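Side-chain contacts in DNA polymerase III, beta subunit (Thermotoga maritima, PDB 1VPK), which probably forms a ring-shaped head-to-tail homodimer around DNA that tethers DNA polymerases and other proteins to it, giving them processivity: residues T19-L22 and K23-T27; L236-N239 and D240-T243; S270-E273 and L274-L278; S305-P308 and D309-E312. All coordinates share one frame; numbering follows the deposited sequence.

Interaction 1 of 4, residues T19-L22 and K23-T27; sequences TLEL and KDKIT
The opening turns of helix 19-29, in the N-terminal domain of this sliding clamp, carry an i to i+4 salt bridge between Glu-21 and Lys-25. NZ of Lys-25 lies 2.5 Å from OE2 of Glu-21, a short pairing in which the ammonium group meets the syn side of OE2, 23° out of the carboxylate plane. OE1 of Glu-21 stands farther off, 3.7 Å from the same NZ. The lysine chain bends at chi2 (-74°) and again at chi4 (55°), which brings NZ back onto the glutamate; nearer the backbone, CG of Lys-25 lies 3.5 Å from Glu-21 OE2. NZ of Lys-25 also reaches Asp-240 OD2 and the carbonyl of Thr-68, and OE2 of Glu-21 accepts from the backbone N of Asn-70, which probably fixes both groups. A methionine in place of Lys-25 would probably leave Glu-21 and Asp-240 without the positive charge they share. Two residues on from the Glu-21 and Lys-25 pair, Lys-23 O accepts from both N and OG1 of Thr-27, which approach from opposite faces of the carbonyl; the hydroxyl bond, OG1 of Thr-27 to O of Lys-23, is 2.7 Å long. Leu-22 and Ile-26 line another side of the helix, with CD1 of Leu-22 4.4 Å from CG1 of Ile-26. Both rest on Ile-56 of strand 53-59, and Ile-26 also touches Phe-45 and Phe-47 of strand 44-50 and Val-91 of helix 87-91.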
loop_
_atom_site.group_PDB
_atom_site.type_symbol
_atom_site.label_atom_id
_atom_site.label_comp_id
_atom_site.label_asym_id
_atom_site.label_seq_id
_atom_site.Cartn_x
_atom_site.Cartn_y
_atom_site.Cartn_z
ATOM N N THR A 19 10.147 -19.517 18.967
ATOM C CA THR A 19 10.106 -18.224 18.294
ATOM C C THR A 19 8.662 -17.746 18.091
ATOM O O THR A 19 8.343 -16.581 18.258
ATOM C CB THR A 19 10.818 -18.335 16.978
ATOM O OG1 THR A 19 12.173 -18.700 17.254
ATOM C CG2 THR A 19 10.772 -17.035 16.248
ATOM N N LEU A 20 7.796 -18.671 17.767
ATOM C CA LEU A 20 6.368 -18.394 17.624
ATOM C C LEU A 20 5.746 -17.789 18.902
ATOM O O LEU A 20 4.968 -16.799 18.824
ATOM C CB LEU A 20 5.671 -19.694 17.198
ATOM C CG LEU A 20 4.204 -19.519 16.850
ATOM C CD1 LEU A 20 4.010 -18.550 15.645
ATOM C CD2 LEU A 20 3.615 -20.883 16.564
ATOM N N GLU A 21 6.115 -18.332 20.070
ATOM C CA GLU A 21 5.650 -17.790 21.372
ATOM C C GLU A 21 6.138 -16.374 21.627
ATOM O O GLU A 21 5.356 -15.512 22.034
ATOM C CB GLU A 21 6.090 -18.689 22.512
ATOM C CG GLU A 21 5.753 -18.187 23.910
ATOM C CD GLU A 21 4.264 -18.076 24.244
ATOM O OE1 GLU A 21 3.378 -18.569 23.499
ATOM O OE2 GLU A 21 3.981 -17.551 25.339
ATOM N N LEU A 22 7.445 -16.144 21.444
ATOM C CA LEU A 22 8.005 -14.847 21.635
ATOM C C LEU A 22 7.366 -13.851 20.703
ATOM O O LEU A 22 7.069 -12.725 21.111
ATOM C CB LEU A 22 9.550 -14.875 21.410
ATOM C CG LEU A 22 10.303 -13.594 21.735
ATOM C CD1 LEU A 22 10.180 -13.230 23.228
ATOM C CD2 LEU A 22 11.796 -13.724 21.313
ATOM N N LYS A 23 7.265 -14.205 19.430
ATOM C CA LYS A 23 6.623 -13.358 18.423
ATOM C C LYS A 23 5.173 -12.977 18.790
ATOM O O LYS A 23 4.765 -11.809 18.710
ATOM C CB LYS A 23 6.619 -14.104 17.096
ATOM C CG LYS A 23 6.205 -13.254 15.897
ATOM C CD LYS A 23 6.530 -13.992 14.559
ATOM C CE LYS A 23 5.713 -15.274 14.358
ATOM N NZ LYS A 23 5.942 -15.943 13.007
ATOM N N ASP A 24 4.390 -13.988 19.154
ATOM C CA ASP A 24 2.989 -13.819 19.585
ATOM C C ASP A 24 2.860 -12.866 20.789
ATOM O O ASP A 24 2.045 -11.940 20.780
ATOM C CB ASP A 24 2.384 -15.196 19.896
ATOM C CG ASP A 24 2.230 -16.068 18.649
ATOM O OD1 ASP A 24 2.748 -15.687 17.562
ATOM O OD2 ASP A 24 1.589 -17.144 18.758
ATOM N N LYS A 25 3.675 -13.055 21.822
ATOM C CA LYS A 25 3.584 -12.183 23.017
ATOM C C LYS A 25 4.067 -10.739 22.809
ATOM O O LYS A 25 3.480 -9.788 23.352
ATOM C CB LYS A 25 4.284 -12.848 24.226
ATOM C CG LYS A 25 3.631 -14.194 24.589
ATOM C CD LYS A 25 2.255 -13.937 25.284
ATOM C CE LYS A 25 1.332 -15.149 25.373
ATOM N NZ LYS A 25 1.813 -16.386 25.986
ATOM N N ILE A 26 5.125 -10.568 22.015
ATOM C CA ILE A 26 5.572 -9.236 21.612
ATOM C C ILE A 26 4.476 -8.527 20.822
ATOM O O ILE A 26 4.170 -7.378 21.089
ATOM C CB ILE A 26 6.898 -9.323 20.814
ATOM C CG1 ILE A 26 8.049 -9.727 21.754
ATOM C CG2 ILE A 26 7.175 -8.044 20.019
ATOM C CD1 ILE A 26 8.449 -8.707 22.688
ATOM N N THR A 27 3.920 -9.217 19.824
ATOM C CA THR A 27 2.873 -8.675 18.975
ATOM C C THR A 27 1.669 -8.256 19.787
ATOM O O THR A 27 1.108 -7.166 19.584
ATOM C CB THR A 27 2.450 -9.729 17.908
ATOM O OG1 THR A 27 3.585 -10.013 17.094
ATOM C CG2 THR A 27 1.379 -9.225 17.002
#

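Interaction 2 of 4, residues L236-N239 and D240-T243; sequences LSTN and DVET
Leu-236 and Thr-243 form an antiparallel hydrogen-bonded pair, with Ser-237 and Glu-242 the non-hydrogen-bonded pair beside it, and the hairpin of strands 233-237 and 241-246 then closes through Asn-239 and Asp-240. N of Thr-238 donates to O of Val-241 at 3.0 Å, the last backbone bond before the turn. Inside the turn, OG1 of Thr-238 sits between its own backbone N and carbonyl carbon (chi1 72°), where it accepts two weak bonds, one from N of Val-241 at 3.3 Å and one from N of Asp-240 at 3.4 Å. On the face shared by Ser-237 and Glu-242, the serine OG donates to Glu-242 OE1 at 2.6 Å, coming from above the carboxylate plane, 42° out of it. The glutamate chain is bent at chi2 (-76°), which curls its carboxylate over the neighbouring strand. Its other oxygen, OE2 of Glu-242, is 2.7 Å from a water that also lies close to O of Thr-238. A leucine in place of Glu-242 would probably leave the serine hydroxyl without its acceptor and that water without one of its polar neighbours. A second water bridges the strands, donating to Leu-236 O at 2.6 Å and to Val-241 O, and accepting from Thr-243 OG1. Strand 224-229 flanks the hairpin beside Ser-237, and strand 63-68 pairs with it beyond Glu-242, where Val-241 packs on Val-65. Helix 207-218 covers the face of Leu-236 and Thr-243, its Val-216 touching both.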
loop_
_atom_site.group_PDB
_atom_site.type_symbol
_atom_site.label_atom_id
_atom_site.label_comp_id
_atom_site.label_asym_id
_atom_site.label_seq_id
_atom_site.Cartn_x
_atom_site.Cartn_y
_atom_site.Cartn_z
ATOM N N LEU A 236 -9.180 -6.802 30.468
ATOM C CA LEU A 236 -9.510 -7.798 29.485
ATOM C C LEU A 236 -8.412 -8.857 29.585
ATOM O O LEU A 236 -7.235 -8.559 29.337
ATOM C CB LEU A 236 -9.502 -7.168 28.103
ATOM C CG LEU A 236 -10.125 -7.957 26.961
ATOM C CD1 LEU A 236 -11.479 -7.335 26.605
ATOM C CD2 LEU A 236 -9.234 -7.924 25.756
ATOM N N SER A 237 -8.795 -10.069 29.966
ATOM C CA SER A 237 -7.850 -11.127 30.329
ATOM C C SER A 237 -8.055 -12.358 29.453
ATOM O O SER A 237 -9.210 -12.788 29.215
ATOM C CB SER A 237 -8.113 -11.581 31.778
ATOM O OG SER A 237 -7.814 -10.549 32.700
ATOM N N THR A 238 -6.939 -12.930 29.009
ATOM C CA THR A 238 -6.883 -14.298 28.524
ATOM C C THR A 238 -6.064 -15.104 29.549
ATOM O O THR A 238 -5.711 -14.602 30.614
ATOM C CB THR A 238 -6.233 -14.400 27.123
ATOM O OG1 THR A 238 -4.817 -14.172 27.215
ATOM C CG2 THR A 238 -6.844 -13.374 26.163
ATOM N N ASN A 239 -5.827 -16.375 29.228
ATOM C CA ASN A 239 -4.967 -17.290 29.973
ATOM C C ASN A 239 -3.627 -16.652 30.395
ATOM O O ASN A 239 -3.262 -16.687 31.578
ATOM C CB ASN A 239 -4.692 -18.473 29.018
ATOM C CG ASN A 239 -4.142 -19.683 29.697
ATOM O OD1 ASN A 239 -4.657 -20.131 30.731
ATOM N ND2 ASN A 239 -3.117 -20.282 29.078
ATOM N N ASP A 240 -2.962 -16.014 29.426
ATOM C CA ASP A 240 -1.535 -15.626 29.494
ATOM C C ASP A 240 -1.309 -14.111 29.464
ATOM O O ASP A 240 -0.172 -13.672 29.638
ATOM C CB ASP A 240 -0.813 -16.128 28.240
ATOM C CG ASP A 240 -0.530 -17.566 28.236
ATOM O OD1 ASP A 240 -0.655 -18.252 29.280
ATOM O OD2 ASP A 240 -0.170 -18.033 27.132
ATOM N N VAL A 241 -2.367 -13.340 29.208
ATOM C CA VAL A 241 -2.284 -11.917 28.910
ATOM C C VAL A 241 -3.312 -11.127 29.706
ATOM O O VAL A 241 -4.525 -11.324 29.574
ATOM C CB VAL A 241 -2.406 -11.617 27.370
ATOM C CG1 VAL A 241 -2.099 -10.138 27.073
ATOM C CG2 VAL A 241 -1.433 -12.459 26.599
ATOM N N GLU A 242 -2.811 -10.222 30.554
ATOM C CA GLU A 242 -3.663 -9.256 31.256
ATOM C C GLU A 242 -3.523 -7.899 30.620
ATOM O O GLU A 242 -2.419 -7.325 30.555
ATOM C CB GLU A 242 -3.279 -9.146 32.716
ATOM C CG GLU A 242 -3.597 -10.398 33.512
ATOM C CD GLU A 242 -5.093 -10.544 33.849
ATOM O OE1 GLU A 242 -5.811 -9.511 34.017
ATOM O OE2 GLU A 242 -5.533 -11.712 33.966
ATOM N N THR A 243 -4.655 -7.374 30.153
ATOM C CA THR A 243 -4.716 -6.029 29.629
ATOM C C THR A 243 -5.628 -5.212 30.529
ATOM O O THR A 243 -6.732 -5.636 30.800
ATOM C CB THR A 243 -5.236 -6.038 28.176
ATOM O OG1 THR A 243 -4.327 -6.795 27.357
ATOM C CG2 THR A 243 -5.344 -4.645 27.614
HETATM O O HOH W 1 -5.536 -9.442 27.540
HETATM O O HOH W 2 -4.555 -13.786 32.619
#

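Interaction 3 of 4, residues S270-E273 and L274-L278; sequences SRKE and LRESL
With CG of Lys-272 opposite its backbone N (chi1 180°) and CG of Glu-276 opposite its carbonyl carbon (chi1 -73°), the two side chains cross on the first turns of helix 271-285, which a capping box opens. OE2 of Glu-276 touches the aliphatic part of the lysine, 3.4 Å from Lys-272 CE, while the salt bridge from Lys-272 NZ to Glu-276 OE2 is long at 3.6 Å. Arg-275 folds back along the helix, bent at chi2 and chi3, and lays one guanidinium face over CA of Lys-272. Its NH2 hangs over a face of the Arg-271 guanidinium, 3.7 Å from Arg-271 NH1, the two planes 51° apart. The Arg-271 group is fixed by two carbonyls, NH1 bonding to Leu-339 O and NE to Thr-344 O; Arg-275 also packs on Glu-336, which may offset the repulsion between the like charges. Leu-274 is buried against Leu-303 and Met-349. At the helix start Ser-270 is the N-cap: its OG accepts from N of Glu-273 at 3.0 Å, and the box is completed by Ser-270 N, which donates to the anti side of Glu-273 OE1 at 3.3 Å.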
loop_
_atom_site.group_PDB
_atom_site.type_symbol
_atom_site.label_atom_id
_atom_site.label_comp_id
_atom_site.label_asym_id
_atom_site.label_seq_id
_atom_site.Cartn_x
_atom_site.Cartn_y
_atom_site.Cartn_z
ATOM N N SER A 270 -28.667 -3.319 -3.437
ATOM C CA SER A 270 -27.501 -4.207 -3.383
ATOM C C SER A 270 -26.290 -3.460 -2.791
ATOM O O SER A 270 -26.023 -2.326 -3.144
ATOM C CB SER A 270 -27.183 -4.780 -4.788
ATOM O OG SER A 270 -25.807 -5.063 -4.877
ATOM N N ARG A 271 -25.594 -4.084 -1.845
ATOM C CA ARG A 271 -24.386 -3.483 -1.270
ATOM C C ARG A 271 -23.270 -3.279 -2.331
ATOM O O ARG A 271 -22.665 -2.222 -2.400
ATOM C CB ARG A 271 -23.885 -4.365 -0.123
ATOM C CG ARG A 271 -22.764 -3.757 0.725
ATOM C CD ARG A 271 -22.486 -4.636 1.904
ATOM N NE ARG A 271 -21.921 -5.910 1.479
ATOM C CZ ARG A 271 -20.632 -6.177 1.329
ATOM N NH1 ARG A 271 -19.694 -5.277 1.616
ATOM N NH2 ARG A 271 -20.278 -7.398 0.929
ATOM N N LYS A 272 -23.006 -4.302 -3.136
ATOM C CA LYS A 272 -22.083 -4.195 -4.289
ATOM C C LYS A 272 -22.496 -3.093 -5.277
ATOM O O LYS A 272 -21.657 -2.311 -5.687
ATOM C CB LYS A 272 -22.037 -5.524 -5.033
ATOM C CG LYS A 272 -21.134 -5.599 -6.256
ATOM C CD LYS A 272 -21.313 -6.919 -6.965
ATOM C CE LYS A 272 -20.245 -7.155 -8.023
ATOM N NZ LYS A 272 -18.885 -7.392 -7.416
ATOM N N GLU A 273 -23.778 -3.036 -5.616
ATOM C CA GLU A 273 -24.383 -2.041 -6.563
ATOM C C GLU A 273 -24.187 -0.590 -6.116
ATOM O O GLU A 273 -23.694 0.269 -6.859
ATOM C CB GLU A 273 -25.904 -2.365 -6.699
ATOM C CG GLU A 273 -26.835 -1.328 -7.327
ATOM C CD GLU A 273 -28.354 -1.766 -7.425
ATOM O OE1 GLU A 273 -28.920 -2.568 -6.599
ATOM O OE2 GLU A 273 -28.998 -1.212 -8.358
ATOM N N LEU A 274 -24.499 -0.331 -4.867
ATOM C CA LEU A 274 -24.276 0.991 -4.308
ATOM C C LEU A 274 -22.796 1.324 -4.141
ATOM O O LEU A 274 -22.401 2.467 -4.373
ATOM C CB LEU A 274 -24.970 1.083 -2.976
ATOM C CG LEU A 274 -24.930 2.449 -2.286
ATOM C CD1 LEU A 274 -25.528 3.519 -3.149
ATOM C CD2 LEU A 274 -25.669 2.341 -0.963
ATOM N N ARG A 275 -21.993 0.377 -3.658
ATOM C CA ARG A 275 -20.526 0.581 -3.563
ATOM C C ARG A 275 -19.938 0.971 -4.913
ATOM O O ARG A 275 -19.145 1.907 -5.017
ATOM C CB ARG A 275 -19.855 -0.687 -3.017
ATOM C CG ARG A 275 -18.327 -0.653 -2.832
ATOM C CD ARG A 275 -17.642 -2.060 -3.088
ATOM N NE ARG A 275 -18.377 -3.149 -2.409
ATOM C CZ ARG A 275 -18.464 -4.426 -2.806
ATOM N NH1 ARG A 275 -17.829 -4.857 -3.897
ATOM N NH2 ARG A 275 -19.206 -5.280 -2.089
ATOM N N GLU A 276 -20.356 0.290 -5.971
ATOM C CA GLU A 276 -19.850 0.592 -7.292
ATOM C C GLU A 276 -20.317 1.962 -7.789
ATOM O O GLU A 276 -19.596 2.698 -8.453
ATOM C CB GLU A 276 -20.221 -0.542 -8.263
ATOM C CG GLU A 276 -19.408 -1.790 -8.044
ATOM C CD GLU A 276 -19.886 -3.012 -8.862
ATOM O OE1 GLU A 276 -20.931 -2.974 -9.567
ATOM O OE2 GLU A 276 -19.205 -4.053 -8.750
ATOM N N SER A 277 -21.543 2.312 -7.471
ATOM C CA SER A 277 -22.109 3.618 -7.837
ATOM C C SER A 277 -21.386 4.705 -7.089
ATOM O O SER A 277 -21.033 5.733 -7.679
ATOM C CB SER A 277 -23.610 3.657 -7.504
ATOM O OG SER A 277 -24.210 4.857 -7.960
ATOM N N LEU A 278 -21.169 4.495 -5.779
ATOM C CA LEU A 278 -20.388 5.473 -4.985
ATOM C C LEU A 278 -18.989 5.681 -5.555
ATOM O O LEU A 278 -18.526 6.819 -5.725
ATOM C CB LEU A 278 -20.340 5.054 -3.504
ATOM C CG LEU A 278 -21.699 5.318 -2.851
ATOM C CD1 LEU A 278 -21.867 4.559 -1.557
ATOM C CD2 LEU A 278 -21.969 6.813 -2.621
#

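Interaction 4 of 4, residues S305-P308 and D309-E312; sequences SKSP and DYGE
Ser-307 OG grips the tip of the beta hairpin formed by strands 300-307 and 311-318, accepting from N of Tyr-310 at 3.1 Å and, weakly, from N of Asp-309 at 3.3 Å. It gets there by standing opposite its own backbone N (chi1 151°), which swings it toward the turn. The same oxygen lies at the edge of the Tyr-310 ring, in its plane, 3.6 Å from Tyr-310 CD2. Ser-307 and Gly-311 are the hydrogen-bonded pair that closes the three-residue connection of Pro-308, Asp-309 and Tyr-310: Ser-307 N donates to Gly-311 O at 2.7 Å, and Gly-311 N returns a bond to Ser-307 O at 3.1 Å. Gly-311 adopts backbone angles (phi 149°, psi -162°) at which a CB would jam against the carbonyl oxygen of Tyr-310. Farther out, Tyr-310 makes a cation-pi contact with Lys-287 and packs on Val-86 of the second subunit. Asp-309 O accepts from Thr-120 OG1 of that subunit, and Gly-311 and Glu-312 pair with one of its strands, so the sheet runs on across the ring interface of the clamp. On the face of Lys-306 and Glu-312 the side chains cross through their aliphatic parts: CG of Lys-306 lies 3.5 Å from CG of Glu-312, whereas Lys-306 NZ and Glu-312 OE1 remain 5.7 Å apart.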
loop_
_atom_site.group_PDB
_atom_site.type_symbol
_atom_site.label_atom_id
_atom_site.label_comp_id
_atom_site.label_asym_id
_atom_site.label_seq_id
_atom_site.Cartn_x
_atom_site.Cartn_y
_atom_site.Cartn_z
ATOM N N SER A 305 -22.971 13.972 -8.432
ATOM C CA SER A 305 -21.883 14.807 -7.883
ATOM C C SER A 305 -21.398 15.822 -8.920
ATOM O O SER A 305 -21.386 15.562 -10.123
ATOM C CB SER A 305 -20.757 13.917 -7.315
ATOM O OG SER A 305 -19.807 14.692 -6.578
ATOM N N LYS A 306 -21.032 17.021 -8.456
ATOM C CA LYS A 306 -20.619 18.077 -9.360
ATOM C C LYS A 306 -19.376 18.721 -8.823
ATOM O O LYS A 306 -19.219 18.880 -7.618
ATOM C CB LYS A 306 -21.692 19.146 -9.547
ATOM C CG LYS A 306 -23.041 18.617 -9.889
ATOM C CD LYS A 306 -24.087 19.739 -10.062
ATOM C CE LYS A 306 -25.503 19.101 -10.255
ATOM N NZ LYS A 306 -26.455 20.091 -10.881
ATOM N N SER A 307 -18.484 19.040 -9.739
ATOM C CA SER A 307 -17.309 19.824 -9.468
ATOM C C SER A 307 -17.361 20.992 -10.418
ATOM O O SER A 307 -17.448 20.783 -11.635
ATOM C CB SER A 307 -16.054 19.014 -9.733
ATOM O OG SER A 307 -15.003 19.872 -10.107
ATOM N N PRO A 308 -17.269 22.227 -9.873
ATOM C CA PRO A 308 -17.336 23.412 -10.703
ATOM C C PRO A 308 -16.418 23.274 -11.915
ATOM O O PRO A 308 -16.767 23.586 -13.049
ATOM C CB PRO A 308 -16.820 24.561 -9.781
ATOM C CG PRO A 308 -17.037 24.073 -8.393
ATOM C CD PRO A 308 -17.002 22.545 -8.451
ATOM N N ASP A 309 -15.188 22.797 -11.665
ATOM C CA ASP A 309 -14.102 23.021 -12.670
ATOM C C ASP A 309 -13.880 21.795 -13.527
ATOM O O ASP A 309 -13.359 21.898 -14.620
ATOM C CB ASP A 309 -12.802 23.467 -11.983
ATOM C CG ASP A 309 -12.914 24.832 -11.425
ATOM O OD1 ASP A 309 -13.030 25.846 -12.329
ATOM O OD2 ASP A 309 -12.869 24.970 -10.166
ATOM N N TYR A 310 -14.295 20.637 -13.050
ATOM C CA TYR A 310 -14.009 19.415 -13.767
ATOM C C TYR A 310 -15.215 18.795 -14.468
ATOM O O TYR A 310 -15.078 18.234 -15.579
ATOM C CB TYR A 310 -13.366 18.418 -12.826
ATOM C CG TYR A 310 -11.948 18.769 -12.518
ATOM C CD1 TYR A 310 -10.925 18.394 -13.366
ATOM C CD2 TYR A 310 -11.633 19.489 -11.363
ATOM C CE1 TYR A 310 -9.603 18.712 -13.074
ATOM C CE2 TYR A 310 -10.327 19.826 -11.049
ATOM C CZ TYR A 310 -9.310 19.431 -11.898
ATOM O OH TYR A 310 -8.021 19.783 -11.573
ATOM N N GLY A 311 -16.391 18.892 -13.858
ATOM C CA GLY A 311 -17.563 18.288 -14.456
ATOM C C GLY A 311 -18.571 17.826 -13.451
ATOM O O GLY A 311 -18.565 18.320 -12.300
ATOM N N GLU A 312 -19.451 16.942 -13.931
ATOM C CA GLU A 312 -20.589 16.367 -13.214
ATOM C C GLU A 312 -20.646 14.859 -13.543
ATOM O O GLU A 312 -20.117 14.421 -14.565
ATOM C CB GLU A 312 -21.909 17.008 -13.678
ATOM C CG GLU A 312 -22.065 18.491 -13.272
ATOM C CD GLU A 312 -22.265 19.418 -14.467
ATOM O OE1 GLU A 312 -23.060 19.065 -15.376
ATOM O OE2 GLU A 312 -21.617 20.483 -14.507
#

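Overall arrangement
Interactions 1 and 2 belong to different domains yet meet directly, their centres about 15 Å apart. In the Asp-240 conformer described, one of two, Lys-25 NZ forms a 2.8 Å salt bridge with Asp-240 OD2, and Lys-25 CE packs on Val-241 CG2, so the helix of one domain is tied to a hairpin turn of the next. Interactions 3 and 4 share the C-terminal domain; their centres lie about 21 Å apart and their nearest atoms about 8 Å, with helix 271-285, which carries interaction 3, also touching Ser-305 and Ser-307 of interaction 4. About 53 Å separates the centres of interactions 2 and 4, which lie on opposite sides of the chain's centre. Of the four, interaction 4 alone touches the second subunit.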